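Local coordinates for protein transcriptional regulator, SorC family (Enterococcus faecalis, PDB 2O0M) that probably binds DNA to regulate transcription, perhaps in response to a carbohydrate ligand, at residues Arg317-Met320 with Lys321-Lys325. Numbering follows the deposited sequence.
With PO4 (phosphate ion), chain C.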
ATOM      1  N   ARG A 317      -2.705  -1.517  13.909  1.00 11.69           N
ATOM      2  CA  ARG A 317      -2.530  -0.590  15.033  1.00 12.31           C
ATOM      3  C   ARG A 317      -1.161   0.100  15.005  1.00 12.01           C
ATOM      4  O   ARG A 317      -1.058   1.301  15.227  1.00 12.67           O
ATOM      5  CB  ARG A 317      -2.694  -1.326  16.362  1.00 12.53           C
ATOM      6  CG  ARG A 317      -4.125  -1.676  16.693  1.00 14.05           C
ATOM      7  CD  ARG A 317      -4.183  -2.718  17.784  1.00 15.66           C
ATOM      8  NE  ARG A 317      -3.418  -2.312  18.962  1.00 18.32           N
ATOM      9  CZ  ARG A 317      -2.734  -3.146  19.743  1.00 19.37           C
ATOM     10  NH1 ARG A 317      -2.717  -4.455  19.501  1.00 19.56           N
ATOM     11  NH2 ARG A 317      -2.061  -2.677  20.785  1.00 20.38           N
ATOM     12  N   ALA A 318      -0.114  -0.660  14.718  1.00 12.27           N
ATOM     13  CA  ALA A 318       1.246  -0.134  14.799  1.00 12.08           C
ATOM     14  C   ALA A 318       1.526   0.867  13.683  1.00 12.56           C
ATOM     15  O   ALA A 318       2.148   1.912  13.907  1.00 13.16           O
ATOM     16  CB  ALA A 318       2.254  -1.261  14.773  1.00 11.97           C
ATOM     17  N   TYR A 319       1.077   0.548  12.473  1.00 11.89           N
ATOM     18  CA  TYR A 319       1.293   1.463  11.352  1.00 12.70           C
ATOM     19  C   TYR A 319       0.377   2.681  11.478  1.00 13.41           C
ATOM     20  O   TYR A 319       0.802   3.809  11.248  1.00 13.54           O
ATOM     21  CB  TYR A 319       1.062   0.806   9.979  1.00 12.06           C
ATOM     22  CG  TYR A 319       1.028   1.879   8.919  1.00 11.06           C
ATOM     23  CD1 TYR A 319       2.209   2.477   8.474  1.00 11.82           C
ATOM     24  CD2 TYR A 319      -0.177   2.386   8.451  1.00 11.19           C
ATOM     25  CE1 TYR A 319       2.191   3.521   7.547  1.00 11.50           C
ATOM     26  CE2 TYR A 319      -0.209   3.420   7.527  1.00 10.99           C
ATOM     27  CZ  TYR A 319       0.969   3.987   7.074  1.00 10.30           C
ATOM     28  OH  TYR A 319       0.917   5.028   6.159  1.00 12.52           O
HETATM   29  N   MSE A 320      -0.890   2.457  11.806  1.00 14.67           N
HETATM   30  CA  MSE A 320      -1.870   3.536  11.718  1.00 16.80           C
HETATM   31  C   MSE A 320      -1.607   4.661  12.724  1.00 18.29           C
HETATM   32  O   MSE A 320      -2.107   5.780  12.542  1.00 18.74           O
HETATM   33  CB  MSE A 320      -3.301   2.981  11.828  1.00 16.51           C
HETATM   34  CG  MSE A 320      -3.725   2.140  10.629  1.00 17.98           C
HETATM   35 SE   MSE A 320      -3.878   3.124   8.962  1.00 23.36          SE
HETATM   36  CE  MSE A 320      -5.052   4.497   9.614  1.00 19.75           C
ATOM     37  N   LYS A 321      -0.808   4.375  13.756  1.00 20.26           N
ATOM     38  CA  LYS A 321      -0.469   5.356  14.799  1.00 22.36           C
ATOM     39  C   LYS A 321       0.035   6.667  14.233  1.00 23.50           C
ATOM     40  O   LYS A 321      -0.376   7.751  14.697  1.00 25.19           O
ATOM     41  CB  LYS A 321       0.581   4.792  15.762  1.00 22.84           C
ATOM     42  CG  LYS A 321      -0.011   4.026  16.901  1.00 24.65           C
ATOM     43  CD  LYS A 321       1.036   3.586  17.895  1.00 24.58           C
ATOM     44  CE  LYS A 321       0.400   3.105  19.179  1.00 25.59           C
ATOM     45  NZ  LYS A 321       1.379   2.503  20.115  1.00 27.64           N
ATOM     46  N   ASN A 322       0.915   6.562  13.239  1.00 23.65           N
ATOM     47  CA  ASN A 322       1.524   7.718  12.582  1.00 23.83           C
ATOM     48  C   ASN A 322       1.118   7.919  11.112  1.00 23.03           C
ATOM     49  O   ASN A 322       1.760   8.690  10.405  1.00 23.90           O
ATOM     50  CB  ASN A 322       3.057   7.634  12.698  1.00 25.12           C
ATOM     51  CG  ASN A 322       3.701   6.642  11.696  1.00 27.85           C
ATOM     52  OD1 ASN A 322       3.019   5.885  10.973  1.00 30.53           O
ATOM     53  ND2 ASN A 322       5.036   6.647  11.666  1.00 30.04           N
ATOM     54  N   ALA A 323       0.069   7.230  10.652  1.00 21.16           N
ATOM     55  CA  ALA A 323      -0.453   7.411   9.295  1.00 19.67           C
ATOM     56  C   ALA A 323      -0.997   8.836   9.127  1.00 18.28           C
ATOM     57  O   ALA A 323      -1.437   9.437  10.109  1.00 15.67           O
ATOM     58  CB  ALA A 323      -1.550   6.413   9.002  1.00 19.70           C
ATOM     59  N   PRO A 324      -0.981   9.374   7.884  1.00 17.25           N
ATOM     60  CA  PRO A 324      -1.525  10.711   7.661  1.00 17.18           C
ATOM     61  C   PRO A 324      -2.980  10.753   8.082  1.00 16.15           C
ATOM     62  O   PRO A 324      -3.706   9.789   7.856  1.00 15.18           O
ATOM     63  CB  PRO A 324      -1.427  10.890   6.146  1.00 17.11           C
ATOM     64  CG  PRO A 324      -0.315   9.996   5.757  1.00 17.66           C
ATOM     65  CD  PRO A 324      -0.455   8.801   6.631  1.00 18.09           C
ATOM     66  N   LYS A 325      -3.401  11.855   8.686  1.00 15.70           N
ATOM     67  CA  LYS A 325      -4.747  11.912   9.240  1.00 15.28           C
ATOM     68  C   LYS A 325      -5.832  11.848   8.179  1.00 15.07           C
ATOM     69  O   LYS A 325      -6.965  11.484   8.478  1.00 15.38           O
ATOM     70  CB  LYS A 325      -4.915  13.142  10.148  1.00 16.06           C
ATOM     71  CG  LYS A 325      -4.040  13.109  11.396  1.00 17.63           C
ATOM     72  CD  LYS A 325      -3.977  11.719  12.019  1.00 20.24           C
ATOM     73  CE  LYS A 325      -3.541  11.736  13.433  1.00 21.53           C
ATOM     74  NZ  LYS A 325      -3.742  10.394  14.021  1.00 22.42           N
TER
HETATM   75  P   PO4 C 402      -2.522   0.964  20.142  1.00 43.98           P
HETATM   76  O1  PO4 C 402      -1.645   0.280  21.162  1.00 46.76           O
HETATM   77  O2  PO4 C 402      -3.990   0.789  20.426  1.00 48.56           O
HETATM   78  O3  PO4 C 402      -2.182   2.430  20.126  1.00 46.44           O
HETATM   79  O4  PO4 C 402      -2.229   0.388  18.786  1.00 48.29           O
HETATM   80  O   HOH W   1      -2.627   8.543  12.347  1.00 27.21           O
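Ala323 CB sits against two side chains of the preceding helical turn, lying 3.6 Å from Tyr319 CE2 and 4.0 Å from Met320 SE. The phenol meets the methyl obliquely; with CG anti to the backbone N (chi1 168°), the ring runs on past Ala323 until its OH comes near Pro324 CD, phenol and proline crossing at about a right angle. Met320, a selenomethionine, reaches the same methyl by bending at chi2 and chi3, and its CE touches Ala323 too. Beyond these residues the ring stands edge-to-face with Phe277, and Met320 packs on Phe105 of helix 96-105. The backbone evidence is a type I beta turn from Met320 to Ala323, by which helix 313-320 gives way to the loop before parallel strand 328-332 in the putative sugar-binding domain. Its closing bond, Ala323 N to Met320 O, is weak at 3.2 Å. A water lies 2.8 Å from Met320 O and 2.7 Å from Ala323 O, and accepts from Lys325 NZ. One turn earlier, the Arg317 guanidinium presents its edge to a phosphate, probably from the crystallisation liquor: NH2 bonds to O1 at 3.0 Å, nearly straight (166°), and NE to O4 at 3.0 Å, more bent (138°). Lys321 lays CG 3.4 Å from Arg317 O, then extends so that NZ bonds to Glu279 O.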